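Local coordinates for protein trehalose-6-phosphate phosphatase (Candida albicans, PDB 5DXF) that belongs to glycosyltransferase family 20 and has, in this N-terminal fragment, the two-domain architecture of the GT-B clan, at residues E389-S392 against R393-K397; E351-E354 against I355-M359; Q326-G330 against K331-V335; P361-R364 against E365-L369; D477-G480 against V481-I485. All blocks are in the same frame, centred on the assembly; numbering follows the deposited sequence.

All five contacts are local and lie in series along the chain, so none nests in or crosses another. Interaction 3 comes first and closes the tight turn from helix 317-327 into strand 332-339. Interaction 2 follows within helix 346-359, and interaction 4 closes the short loop that leads from this helix into strand 367-374, next to strand 332-339 in a parallel sheet. Interaction 1 lies in helix 381-398, the following crossover helix, which packs on 351-359 through Arg393 with Glu354 and Ile394 with Leu357. Interaction 5, much later, opens helix 478-489, whose Ala482 and Ile485 pack against Phe356 of interaction 2.

Interaction 1: residues E389-S392 against R393-K397; sequences EIIS and RINSK
The Arg393 guanidinium carries Ile390 CG2 over one face, and its NH2 comes 3.6 Å from Ile390 CG1. The two side chains cross obliquely: Arg393 leaves the helix with CG anti to its backbone N (chi1 -157°), and the bend at chi3 (-43°) swings the flat group back over the preceding turn. NH1 makes a salt bridge to Glu354 of helix 346-359. On the NH2 side a water sits 2.8 Å from Glu389 OE1 and donates to it; it lies so near NH2 that the bridge it would complete is doubtful in detail, and OE1 and NH2 themselves are 5.2 Å apart. The second flat group, the Asn395 amide, runs alongside Ile391 with ND2 3.5 Å from Ile391 CG2, while OD1 accepts from Val406 N at the start of the next strand. Both groups project from helix 381-398, the crossover helix of a beta-alpha-beta unit between parallel strands 367-374 and 406-409. Regular i to i+4 bonds carry the backbone, among them Asn395 N to Ile391 O at 2.9 Å. On the buried side Ile390 and Ile394 point the same way, CG2 to CD1 4.0 Å; Ile390 reaches Ile347 and Leu350 of helix 346-359, whereas Ile394 touches Leu357 there and Val406 on the strand.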
loop_
_atom_site.group_PDB
_atom_site.type_symbol
_atom_site.label_atom_id
_atom_site.label_comp_id
_atom_site.label_asym_id
_atom_site.label_seq_id
_atom_site.Cartn_x
_atom_site.Cartn_y
_atom_site.Cartn_z
ATOM N N GLU A 389 -6.078 -19.377 -15.101
ATOM C CA GLU A 389 -5.812 -20.144 -16.311
ATOM C C GLU A 389 -4.328 -20.479 -16.429
ATOM O O GLU A 389 -3.958 -21.618 -16.729
ATOM C CB GLU A 389 -6.292 -19.373 -17.546
ATOM C CG GLU A 389 -5.950 -20.034 -18.878
ATOM C CD GLU A 389 -6.603 -19.345 -20.064
ATOM O OE1 GLU A 389 -6.171 -19.588 -21.211
ATOM O OE2 GLU A 389 -7.557 -18.566 -19.849
ATOM N N ILE A 390 -3.482 -19.484 -16.178
ATOM C CA ILE A 390 -2.039 -19.683 -16.236
ATOM C C ILE A 390 -1.585 -20.684 -15.173
ATOM O O ILE A 390 -0.763 -21.557 -15.450
ATOM C CB ILE A 390 -1.277 -18.354 -16.056
ATOM C CG1 ILE A 390 -1.772 -17.314 -17.061
ATOM C CG2 ILE A 390 0.217 -18.568 -16.221
ATOM C CD1 ILE A 390 -1.343 -15.896 -16.739
ATOM N N ILE A 391 -2.130 -20.563 -13.965
ATOM C CA ILE A 391 -1.806 -21.500 -12.891
ATOM C C ILE A 391 -2.181 -22.926 -13.281
ATOM O O ILE A 391 -1.375 -23.850 -13.140
ATOM C CB ILE A 391 -2.516 -21.130 -11.573
ATOM C CG1 ILE A 391 -1.961 -19.818 -11.018
ATOM C CG2 ILE A 391 -2.335 -22.233 -10.544
ATOM C CD1 ILE A 391 -2.621 -19.372 -9.733
ATOM N N SER A 392 -3.401 -23.096 -13.780
ATOM C CA SER A 392 -3.866 -24.394 -14.245
ATOM C C SER A 392 -2.954 -24.949 -15.332
ATOM O O SER A 392 -2.669 -26.147 -15.351
ATOM C CB SER A 392 -5.303 -24.301 -14.764
ATOM O OG SER A 392 -6.215 -24.050 -13.710
ATOM N N ARG A 393 -2.488 -24.077 -16.224
ATOM C CA ARG A 393 -1.610 -24.495 -17.315
ATOM C C ARG A 393 -0.255 -24.981 -16.801
ATOM O O ARG A 393 0.228 -26.043 -17.205
ATOM C CB ARG A 393 -1.408 -23.351 -18.310
ATOM C CG ARG A 393 -1.005 -23.798 -19.708
ATOM C CD ARG A 393 -0.322 -22.666 -20.466
ATOM N NE ARG A 393 -1.009 -21.392 -20.264
ATOM C CZ ARG A 393 -0.412 -20.203 -20.281
ATOM N NH1 ARG A 393 0.894 -20.115 -20.491
ATOM N NH2 ARG A 393 -1.119 -19.098 -20.084
ATOM N N ILE A 394 0.349 -24.198 -15.909
ATOM C CA ILE A 394 1.641 -24.540 -15.322
ATOM C C ILE A 394 1.570 -25.841 -14.524
ATOM O O ILE A 394 2.429 -26.712 -14.668
ATOM C CB ILE A 394 2.161 -23.412 -14.402
ATOM C CG1 ILE A 394 2.361 -22.122 -15.200
ATOM C CG2 ILE A 394 3.459 -23.822 -13.731
ATOM C CD1 ILE A 394 2.857 -20.963 -14.366
ATOM N N ASN A 395 0.543 -25.975 -13.690
ATOM C CA ASN A 395 0.379 -27.188 -12.895
ATOM C C ASN A 395 0.061 -28.404 -13.757
ATOM O O ASN A 395 0.447 -29.524 -13.427
ATOM C CB ASN A 395 -0.710 -26.998 -11.839
ATOM C CG ASN A 395 -0.299 -26.026 -10.753
ATOM O OD1 ASN A 395 0.884 -25.732 -10.582
ATOM N ND2 ASN A 395 -1.276 -25.528 -10.004
ATOM N N SER A 396 -0.650 -28.187 -14.859
ATOM C CA SER A 396 -0.931 -29.271 -15.791
ATOM C C SER A 396 0.337 -29.727 -16.500
ATOM O O SER A 396 0.543 -30.921 -16.721
ATOM C CB SER A 396 -1.977 -28.845 -16.822
ATOM O OG SER A 396 -2.051 -29.781 -17.883
ATOM N N LYS A 397 1.190 -28.770 -16.850
ATOM C CA LYS A 397 2.378 -29.080 -17.636
ATOM C C LYS A 397 3.514 -29.671 -16.802
ATOM O O LYS A 397 4.147 -30.643 -17.216
ATOM C CB LYS A 397 2.875 -27.832 -18.370
ATOM C CG LYS A 397 4.102 -28.088 -19.230
ATOM C CD LYS A 397 4.257 -27.053 -20.328
ATOM C CE LYS A 397 5.400 -27.423 -21.258
ATOM N NZ LYS A 397 5.463 -26.520 -22.437
HETATM O O HOH W 1 -3.474 -18.860 -20.677
#

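Interaction 2: residues E351-E354 against I355-M359; sequences EGFE and IFLDM
Leu357 lays its CD1 over one face of the Phe353 ring, 4.0 Å from the centroid and 25° off the ring normal, a CH-pi contact displaced toward the rim, where CZ is the nearest ring atom. Phe353 has CG anti to its backbone N (chi1 179°), which carries the ring along the helix toward Leu357. It also meets Phe356: CD1 comes 3.9 Å from Phe356 CD2, the two side chains running at a slant to each other, and the carbonyl O of Phe353 lies in plane at the edge of the Phe356 ring. On another side of the helix Glu354 and Asp358 run side by side, with Glu354 CG 3.7 Å from Asp358 OD2. Behind these side chains stand the i to i+4 bonds of helix 346-359, such as Leu357 N to Phe353 O at 2.9 Å. The helix is the crossover of a beta-alpha-beta unit; Phe353 packs down on Val367 and Leu369 of strand 367-374, and Phe356 meets the Trp363 ring and also touches Ile485. The carboxylates of Glu354 and Asp358 come within 4.5 Å, OE2 to OD2. Such like charges should repel mildly, a cost that Arg393, already engaged with Glu354, would be expected to offset, with Lys397 adding only a long, weak ion pair to Asp358.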
loop_
_atom_site.group_PDB
_atom_site.type_symbol
_atom_site.label_atom_id
_atom_site.label_comp_id
_atom_site.label_asym_id
_atom_site.label_seq_id
_atom_site.Cartn_x
_atom_site.Cartn_y
_atom_site.Cartn_z
ATOM N N GLU A 351 3.687 -15.808 -15.736
ATOM C CA GLU A 351 4.223 -15.987 -17.080
ATOM C C GLU A 351 5.737 -16.169 -17.030
ATOM O O GLU A 351 6.287 -17.086 -17.651
ATOM C CB GLU A 351 3.846 -14.803 -17.972
ATOM C CG GLU A 351 2.455 -14.926 -18.578
ATOM C CD GLU A 351 1.894 -13.601 -19.051
ATOM O OE1 GLU A 351 0.798 -13.601 -19.653
ATOM O OE2 GLU A 351 2.540 -12.560 -18.814
ATOM N N GLY A 352 6.404 -15.304 -16.272
ATOM C CA GLY A 352 7.836 -15.423 -16.072
ATOM C C GLY A 352 8.212 -16.752 -15.443
ATOM O O GLY A 352 9.231 -17.349 -15.795
ATOM N N PHE A 353 7.382 -17.220 -14.513
ATOM C CA PHE A 353 7.624 -18.491 -13.837
ATOM C C PHE A 353 7.485 -19.658 -14.800
ATOM O O PHE A 353 8.281 -20.600 -14.772
ATOM C CB PHE A 353 6.665 -18.669 -12.658
ATOM C CG PHE A 353 6.844 -19.969 -11.923
ATOM C CD1 PHE A 353 8.104 -20.386 -11.522
ATOM C CD2 PHE A 353 5.751 -20.764 -11.618
ATOM C CE1 PHE A 353 8.271 -21.580 -10.840
ATOM C CE2 PHE A 353 5.912 -21.955 -10.935
ATOM C CZ PHE A 353 7.173 -22.364 -10.546
ATOM N N GLU A 354 6.464 -19.595 -15.647
ATOM C CA GLU A 354 6.268 -20.616 -16.664
ATOM C C GLU A 354 7.458 -20.673 -17.612
ATOM O O GLU A 354 7.998 -21.751 -17.863
ATOM C CB GLU A 354 4.988 -20.360 -17.451
ATOM C CG GLU A 354 4.781 -21.346 -18.583
ATOM C CD GLU A 354 3.486 -21.116 -19.320
ATOM O OE1 GLU A 354 2.898 -20.025 -19.164
ATOM O OE2 GLU A 354 3.047 -22.026 -20.056
ATOM N N ILE A 355 7.856 -19.517 -18.140
ATOM C CA ILE A 355 9.033 -19.446 -19.004
ATOM C C ILE A 355 10.244 -20.045 -18.291
ATOM O O ILE A 355 11.019 -20.793 -18.887
ATOM C CB ILE A 355 9.356 -17.996 -19.431
ATOM C CG1 ILE A 355 8.205 -17.395 -20.241
ATOM C CG2 ILE A 355 10.631 -17.959 -20.259
ATOM C CD1 ILE A 355 8.161 -17.867 -21.683
ATOM N N PHE A 356 10.383 -19.727 -17.006
ATOM C CA PHE A 356 11.479 -20.242 -16.189
ATOM C C PHE A 356 11.481 -21.761 -16.127
ATOM O O PHE A 356 12.534 -22.389 -16.225
ATOM C CB PHE A 356 11.406 -19.662 -14.775
ATOM C CG PHE A 356 12.254 -20.394 -13.768
ATOM C CD1 PHE A 356 13.629 -20.221 -13.739
ATOM C CD2 PHE A 356 11.670 -21.240 -12.838
ATOM C CE1 PHE A 356 14.407 -20.890 -12.807
ATOM C CE2 PHE A 356 12.444 -21.910 -11.905
ATOM C CZ PHE A 356 13.812 -21.733 -11.889
ATOM N N LEU A 357 10.300 -22.345 -15.957
ATOM C CA LEU A 357 10.174 -23.797 -15.939
ATOM C C LEU A 357 10.468 -24.392 -17.314
ATOM O O LEU A 357 11.003 -25.496 -17.420
ATOM C CB LEU A 357 8.779 -24.206 -15.468
ATOM C CG LEU A 357 8.486 -23.925 -13.993
ATOM C CD1 LEU A 357 7.100 -24.416 -13.614
ATOM C CD2 LEU A 357 9.543 -24.566 -13.108
ATOM N N ASP A 358 10.113 -23.629 -18.339
ATOM C CA ASP A 358 10.352 -23.993 -19.720
ATOM C C ASP A 358 11.816 -24.086 -20.078
ATOM O O ASP A 358 12.238 -25.004 -20.758
ATOM C CB ASP A 358 9.707 -22.952 -20.616
ATOM C CG ASP A 358 8.409 -23.416 -21.194
ATOM O OD1 ASP A 358 8.442 -24.178 -22.169
ATOM O OD2 ASP A 358 7.353 -23.018 -20.686
ATOM N N MET A 359 12.585 -23.117 -19.611
ATOM C CA MET A 359 13.990 -22.959 -19.968
ATOM C C MET A 359 14.930 -23.869 -19.182
ATOM O O MET A 359 15.947 -24.317 -19.709
ATOM C CB MET A 359 14.419 -21.504 -19.769
ATOM C CG MET A 359 13.771 -20.527 -20.735
ATOM S SD MET A 359 14.195 -18.815 -20.362
ATOM C CE MET A 359 15.985 -18.891 -20.378
#

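Interaction 3: residues Q326-G330 against K331-V335; sequences QVYKG and KKLIV
Apolar packing comes first: the two methyls of Leu333 wrap the base of the Tyr328 side chain, CD2 meeting Tyr328 CD2 at 3.5 Å and CD1 approaching Tyr328 CB at 3.7 Å. The side chains cross at about a right angle, and Leu333 CD2 reaches the ring obliquely. Tyr328 has CG anti to its carbonyl carbon (chi1 -58°), a torsion that brings the ring round beside its own N and over the preceding residue; Val327 CG1 accordingly sits 3.9 Å above the ring plane, over its centre.

The polar part is a single backbone bond, Lys331 N to Tyr328 O at 3.2 Å, which closes a type II beta turn. The donor stands well above the carbonyl plane, 47° out of it, and so is not aimed at a lone pair. Gly330 takes the third place in the turn with a positive phi (76°), a conformation that favours glycine. Lys331 starts beside the Gly330 carbonyl and its end leads away from the turn.

Tyr328 is the first residue to leave helix 317-327, and the turn delivers the chain straight into strand 332-339, an outer strand of a three-stranded parallel sheet. There Lys332 and Ile334 pair through their backbones with strand 367-374, Leu333 packs on Val424 of helix 415-424, and the Tyr328 ring reaches Leu407 and Tyr409 of strand 406-409.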
loop_
_atom_site.group_PDB
_atom_site.type_symbol
_atom_site.label_atom_id
_atom_site.label_comp_id
_atom_site.label_asym_id
_atom_site.label_seq_id
_atom_site.Cartn_x
_atom_site.Cartn_y
_atom_site.Cartn_z
ATOM N N GLN A 326 9.789 -28.745 6.752
ATOM C CA GLN A 326 9.603 -30.191 6.721
ATOM C C GLN A 326 8.788 -30.628 5.506
ATOM O O GLN A 326 9.113 -31.624 4.858
ATOM C CB GLN A 326 8.934 -30.663 8.014
ATOM C CG GLN A 326 9.484 -31.973 8.547
ATOM C CD GLN A 326 10.999 -31.964 8.669
ATOM O OE1 GLN A 326 11.600 -30.968 9.075
ATOM N NE2 GLN A 326 11.623 -33.081 8.312
ATOM N N VAL A 327 7.734 -29.876 5.203
ATOM C CA VAL A 327 6.875 -30.170 4.061
ATOM C C VAL A 327 7.633 -30.046 2.743
ATOM O O VAL A 327 7.574 -30.932 1.890
ATOM C CB VAL A 327 5.651 -29.230 4.021
ATOM C CG1 VAL A 327 4.748 -29.579 2.847
ATOM C CG2 VAL A 327 4.881 -29.301 5.327
ATOM N N TYR A 328 8.356 -28.943 2.590
ATOM C CA TYR A 328 9.012 -28.634 1.326
ATOM C C TYR A 328 10.497 -28.972 1.348
ATOM O O TYR A 328 11.325 -28.238 0.809
ATOM C CB TYR A 328 8.794 -27.164 0.982
ATOM C CG TYR A 328 7.327 -26.817 0.882
ATOM C CD1 TYR A 328 6.576 -27.224 -0.211
ATOM C CD2 TYR A 328 6.688 -26.104 1.888
ATOM C CE1 TYR A 328 5.233 -26.923 -0.307
ATOM C CE2 TYR A 328 5.345 -25.795 1.800
ATOM C CZ TYR A 328 4.622 -26.208 0.700
ATOM O OH TYR A 328 3.284 -25.904 0.606
ATOM N N LYS A 329 10.815 -30.101 1.974
ATOM C CA LYS A 329 12.175 -30.615 2.018
ATOM C C LYS A 329 12.667 -30.950 0.614
ATOM O O LYS A 329 11.961 -31.584 -0.167
ATOM C CB LYS A 329 12.245 -31.851 2.916
ATOM C CG LYS A 329 13.617 -32.496 3.005
ATOM C CD LYS A 329 13.600 -33.675 3.966
ATOM C CE LYS A 329 13.316 -33.224 5.391
ATOM N NZ LYS A 329 14.397 -32.347 5.921
ATOM N N GLY A 330 13.880 -30.511 0.295
ATOM C CA GLY A 330 14.470 -30.779 -1.003
ATOM C C GLY A 330 13.910 -29.919 -2.122
ATOM O O GLY A 330 14.165 -30.185 -3.297
ATOM N N LYS A 331 13.150 -28.887 -1.762
ATOM C CA LYS A 331 12.543 -28.002 -2.754
ATOM C C LYS A 331 12.836 -26.529 -2.477
ATOM O O LYS A 331 13.049 -26.131 -1.332
ATOM C CB LYS A 331 11.030 -28.229 -2.814
ATOM C CG LYS A 331 10.641 -29.595 -3.349
ATOM C CD LYS A 331 9.138 -29.802 -3.347
ATOM C CE LYS A 331 8.782 -31.130 -3.991
ATOM N NZ LYS A 331 9.319 -31.216 -5.376
ATOM N N LYS A 332 12.848 -25.727 -3.540
ATOM C CA LYS A 332 13.079 -24.289 -3.429
ATOM C C LYS A 332 11.752 -23.535 -3.462
ATOM O O LYS A 332 10.909 -23.786 -4.325
ATOM C CB LYS A 332 13.994 -23.801 -4.555
ATOM C CG LYS A 332 15.370 -24.461 -4.594
ATOM C CD LYS A 332 16.247 -24.019 -3.427
ATOM C CE LYS A 332 17.660 -24.585 -3.541
ATOM N NZ LYS A 332 18.531 -24.180 -2.398
ATOM N N LEU A 333 11.574 -22.606 -2.528
ATOM C CA LEU A 333 10.284 -21.942 -2.351
ATOM C C LEU A 333 10.280 -20.473 -2.770
ATOM O O LEU A 333 11.054 -19.664 -2.256
ATOM C CB LEU A 333 9.838 -22.054 -0.891
ATOM C CG LEU A 333 8.827 -23.153 -0.543
ATOM C CD1 LEU A 333 8.961 -24.357 -1.469
ATOM C CD2 LEU A 333 8.960 -23.567 0.917
ATOM N N ILE A 334 9.395 -20.140 -3.706
ATOM C CA ILE A 334 9.141 -18.751 -4.070
ATOM C C ILE A 334 7.833 -18.324 -3.412
ATOM O O ILE A 334 6.793 -18.951 -3.628
ATOM C CB ILE A 334 9.057 -18.558 -5.600
ATOM C CG1 ILE A 334 10.171 -19.340 -6.298
ATOM C CG2 ILE A 334 9.125 -17.081 -5.961
ATOM C CD1 ILE A 334 10.261 -19.084 -7.790
ATOM N N VAL A 335 7.890 -17.271 -2.600
ATOM C CA VAL A 335 6.727 -16.835 -1.833
ATOM C C VAL A 335 6.390 -15.368 -2.078
ATOM O O VAL A 335 7.258 -14.495 -1.985
ATOM C CB VAL A 335 6.946 -17.048 -0.322
ATOM C CG1 VAL A 335 5.746 -16.540 0.471
ATOM C CG2 VAL A 335 7.199 -18.515 -0.031
#

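Interaction 4: residues P361-R364 against E365-L369; sequences PEWR and ETVVL
The Trp363 indole and Val367 cross at a slant, CG2 of the valine coming 3.4 Å from CE3 and 3.6 Å from CB of the tryptophan. Val367 puts CG1 anti to its backbone N (chi1 -175°), which leaves CG2 as the branch turned to the indole. The Thr366 side chain crosses that of Trp363 at about a right angle, with OG1 oblique to the ring. The carbonyl O of Trp363 gathers donors: Thr366 N at 3.3 Å, from well above the carbonyl plane, and more weakly Val367 N at 3.2 Å. Thr366 OG1 lies 2.9 Å from Trp363 O and 3.4 Å from Arg364 O, and its one proton could serve either weakly. Glu365, with a positive phi of 70°, lies in the turn from Trp363 to Thr366, part of the loop that joins helix 346-359 to strand 367-374. Trp363 NE1 is hydrogen-bonded to Asn486 OD1 of helix 478-489. Arg364 heads the other way, its guanidinium resting with one face on Pro361 CA, and gives NE to Leu357 O and NH2 to Asp358 O. A positive group held at the last carbonyls of a helix is probably favoured by the negative end of the helix dipole.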
loop_
_atom_site.group_PDB
_atom_site.type_symbol
_atom_site.label_atom_id
_atom_site.label_comp_id
_atom_site.label_asym_id
_atom_site.label_seq_id
_atom_site.Cartn_x
_atom_site.Cartn_y
_atom_site.Cartn_z
ATOM N N PRO A 361 15.224 -27.304 -17.190
ATOM C CA PRO A 361 14.803 -28.646 -16.772
ATOM C C PRO A 361 15.365 -29.017 -15.404
ATOM O O PRO A 361 14.817 -29.878 -14.717
ATOM C CB PRO A 361 15.382 -29.558 -17.860
ATOM C CG PRO A 361 15.641 -28.662 -19.022
ATOM C CD PRO A 361 16.012 -27.340 -18.433
ATOM N N GLU A 362 16.461 -28.366 -15.029
ATOM C CA GLU A 362 17.122 -28.602 -13.751
ATOM C C GLU A 362 16.243 -28.225 -12.564
ATOM O O GLU A 362 16.332 -28.833 -11.496
ATOM C CB GLU A 362 18.430 -27.812 -13.696
ATOM C CG GLU A 362 18.293 -26.404 -14.255
ATOM C CD GLU A 362 19.554 -25.581 -14.103
ATOM O OE1 GLU A 362 20.335 -25.852 -13.167
ATOM O OE2 GLU A 362 19.764 -24.663 -14.923
ATOM N N TRP A 363 15.393 -27.223 -12.756
ATOM C CA TRP A 363 14.579 -26.694 -11.669
ATOM C C TRP A 363 13.161 -27.259 -11.660
ATOM O O TRP A 363 12.384 -26.984 -10.746
ATOM C CB TRP A 363 14.535 -25.169 -11.742
ATOM C CG TRP A 363 15.845 -24.528 -11.407
ATOM C CD1 TRP A 363 16.732 -23.970 -12.280
ATOM C CD2 TRP A 363 16.422 -24.389 -10.103
ATOM N NE1 TRP A 363 17.823 -23.487 -11.600
ATOM C CE2 TRP A 363 17.658 -23.732 -10.263
ATOM C CE3 TRP A 363 16.017 -24.755 -8.818
ATOM C CZ2 TRP A 363 18.488 -23.432 -9.186
ATOM C CZ3 TRP A 363 16.840 -24.456 -7.750
ATOM C CH2 TRP A 363 18.062 -23.802 -7.940
ATOM N N ARG A 364 12.824 -28.045 -12.676
ATOM C CA ARG A 364 11.566 -28.777 -12.667
ATOM C C ARG A 364 11.601 -29.776 -11.512
ATOM O O ARG A 364 12.678 -30.230 -11.119
ATOM C CB ARG A 364 11.332 -29.479 -14.006
ATOM C CG ARG A 364 11.264 -28.517 -15.184
ATOM C CD ARG A 364 11.249 -29.234 -16.524
ATOM N NE ARG A 364 11.464 -28.296 -17.624
ATOM C CZ ARG A 364 11.609 -28.649 -18.897
ATOM N NH1 ARG A 364 11.563 -29.928 -19.245
ATOM N NH2 ARG A 364 11.802 -27.721 -19.825
ATOM N N GLU A 365 10.425 -30.078 -10.961
ATOM C CA GLU A 365 10.250 -30.951 -9.792
ATOM C C GLU A 365 10.753 -30.346 -8.477
ATOM O O GLU A 365 10.411 -30.836 -7.402
ATOM C CB GLU A 365 10.938 -32.306 -10.002
ATOM C CG GLU A 365 10.366 -33.153 -11.120
ATOM C CD GLU A 365 11.106 -34.468 -11.273
ATOM O OE1 GLU A 365 12.330 -34.437 -11.517
ATOM O OE2 GLU A 365 10.466 -35.532 -11.139
ATOM N N THR A 366 11.553 -29.286 -8.551
ATOM C CA THR A 366 12.214 -28.768 -7.355
ATOM C C THR A 366 11.807 -27.349 -6.955
ATOM O O THR A 366 12.133 -26.903 -5.856
ATOM C CB THR A 366 13.746 -28.794 -7.521
ATOM O OG1 THR A 366 14.100 -28.266 -8.804
ATOM C CG2 THR A 366 14.269 -30.217 -7.407
ATOM N N VAL A 367 11.105 -26.639 -7.830
ATOM C CA VAL A 367 10.696 -25.274 -7.504
ATOM C C VAL A 367 9.193 -25.160 -7.303
ATOM O O VAL A 367 8.408 -25.541 -8.170
ATOM C CB VAL A 367 11.123 -24.276 -8.592
ATOM C CG1 VAL A 367 10.782 -22.857 -8.167
ATOM C CG2 VAL A 367 12.603 -24.397 -8.856
ATOM N N VAL A 368 8.802 -24.629 -6.150
ATOM C CA VAL A 368 7.394 -24.416 -5.846
ATOM C C VAL A 368 7.101 -22.934 -5.641
ATOM O O VAL A 368 7.738 -22.274 -4.820
ATOM C CB VAL A 368 6.961 -25.196 -4.593
ATOM C CG1 VAL A 368 5.534 -24.833 -4.211
ATOM C CG2 VAL A 368 7.093 -26.694 -4.832
ATOM N N LEU A 369 6.141 -22.415 -6.402
ATOM C CA LEU A 369 5.713 -21.028 -6.265
ATOM C C LEU A 369 4.473 -20.950 -5.380
ATOM O O LEU A 369 3.427 -21.505 -5.719
ATOM C CB LEU A 369 5.434 -20.407 -7.641
ATOM C CG LEU A 369 5.082 -18.916 -7.726
ATOM C CD1 LEU A 369 5.620 -18.309 -9.012
ATOM C CD2 LEU A 369 3.579 -18.702 -7.647
#

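Interaction 5: residues D477-G480 against V481-I485; sequences DSVG and VAKTI
Val479 lies alongside Lys483, one turn further on and pointing the same way, with its CG2 4.1 Å from Lys483 NZ. The lysine chain bends at chi3 and chi4, and its CG packs 3.5 Å from the carbonyl O of Val479. This is the N-terminal part of helix 478-489, with Asp477 at the N-cap. The capping bond from Gly480 N to Asp477 OD2 is weak and long, and the placing of that oxygen is uncertain, so the cap is best read as approximate. The main chain is more regular: Val481 N bonds to Asp477 O at 2.9 Å, Ala482 N to Ser478 O, and Lys483 N to Val479 O, the last nearly straight at 175°. Val481 hangs CG2 3.2 Å from Asp477 O and reaches Val473 on strand 471-473. Ala482 presents its methyl to Phe356 of helix 346-359, and Ser478 meets Glu351 of the same helix, so the start of this helix packs against helix 346-359. Thr484 faces the sheet side, touching Ile456, Ile471 and Val473. Its OG1, anti to its own carbonyl carbon (chi1 -52°), turns back along the helix and donates to Gly480 O at 2.7 Å. Gly480 O also accepts Thr484 N at 2.9 Å, and the two donors arrive from opposite faces of the carbonyl plane.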
loop_
_atom_site.group_PDB
_atom_site.type_symbol
_atom_site.label_atom_id
_atom_site.label_comp_id
_atom_site.label_asym_id
_atom_site.label_seq_id
_atom_site.Cartn_x
_atom_site.Cartn_y
_atom_site.Cartn_z
ATOM N N ASP A 477 8.930 -8.339 -19.335
ATOM C CA ASP A 477 9.890 -9.223 -19.981
ATOM C C ASP A 477 9.958 -10.558 -19.241
ATOM O O ASP A 477 10.743 -10.724 -18.309
ATOM C CB ASP A 477 11.270 -8.565 -20.037
ATOM C CG ASP A 477 12.235 -9.309 -20.936
ATOM O OD1 ASP A 477 13.433 -8.958 -20.945
ATOM O OD2 ASP A 477 11.795 -10.248 -21.632
ATOM N N SER A 478 9.097 -11.476 -19.635
ATOM C CA SER A 478 8.988 -12.763 -18.976
ATOM C C SER A 478 10.236 -13.605 -19.099
ATOM O O SER A 478 10.642 -14.265 -18.154
ATOM C CB SER A 478 7.780 -13.513 -19.507
ATOM O OG SER A 478 6.620 -12.729 -19.330
ATOM N N VAL A 479 10.837 -13.583 -20.274
ATOM C CA VAL A 479 12.045 -14.336 -20.509
ATOM C C VAL A 479 13.156 -13.818 -19.606
ATOM O O VAL A 479 13.944 -14.586 -19.085
ATOM C CB VAL A 479 12.426 -14.299 -21.992
ATOM C CG1 VAL A 479 12.185 -12.918 -22.564
ATOM C CG2 VAL A 479 13.851 -14.761 -22.208
ATOM N N GLY A 480 13.211 -12.505 -19.436
ATOM C CA GLY A 480 14.133 -11.879 -18.514
ATOM C C GLY A 480 13.894 -12.239 -17.069
ATOM O O GLY A 480 14.825 -12.472 -16.323
ATOM N N VAL A 481 12.629 -12.280 -16.681
ATOM C CA VAL A 481 12.211 -12.709 -15.350
ATOM C C VAL A 481 12.712 -14.124 -15.069
ATOM O O VAL A 481 13.221 -14.412 -13.985
ATOM C CB VAL A 481 10.677 -12.662 -15.194
ATOM C CG1 VAL A 481 10.237 -13.401 -13.940
ATOM C CG2 VAL A 481 10.187 -11.220 -15.167
ATOM N N ALA A 482 12.573 -14.995 -16.063
ATOM C CA ALA A 482 13.055 -16.370 -15.973
ATOM C C ALA A 482 14.559 -16.424 -15.715
ATOM O O ALA A 482 15.016 -17.037 -14.735
ATOM C CB ALA A 482 12.713 -17.121 -17.244
ATOM N N LYS A 483 15.318 -15.783 -16.602
ATOM C CA LYS A 483 16.771 -15.698 -16.468
ATOM C C LYS A 483 17.178 -15.183 -15.087
ATOM O O LYS A 483 18.097 -15.716 -14.457
ATOM C CB LYS A 483 17.352 -14.791 -17.555
ATOM C CG LYS A 483 17.375 -15.398 -18.953
ATOM C CD LYS A 483 17.563 -14.315 -20.007
ATOM C CE LYS A 483 18.356 -14.822 -21.199
ATOM N NZ LYS A 483 17.717 -16.002 -21.841
ATOM N N THR A 484 16.479 -14.153 -14.622
ATOM C CA THR A 484 16.763 -13.534 -13.332
ATOM C C THR A 484 16.501 -14.494 -12.179
ATOM O O THR A 484 17.274 -14.549 -11.228
ATOM C CB THR A 484 15.926 -12.262 -13.120
ATOM O OG1 THR A 484 16.074 -11.392 -14.249
ATOM C CG2 THR A 484 16.376 -11.535 -11.866
ATOM N N ILE A 485 15.404 -15.239 -12.264
ATOM C CA ILE A 485 15.067 -16.226 -11.243
ATOM C C ILE A 485 16.151 -17.299 -11.165
ATOM O O ILE A 485 16.613 -17.653 -10.072
ATOM C CB ILE A 485 13.693 -16.874 -11.522
ATOM C CG1 ILE A 485 12.566 -15.877 -11.238
ATOM C CG2 ILE A 485 13.505 -18.123 -10.683
ATOM C CD1 ILE A 485 11.225 -16.305 -11.792
#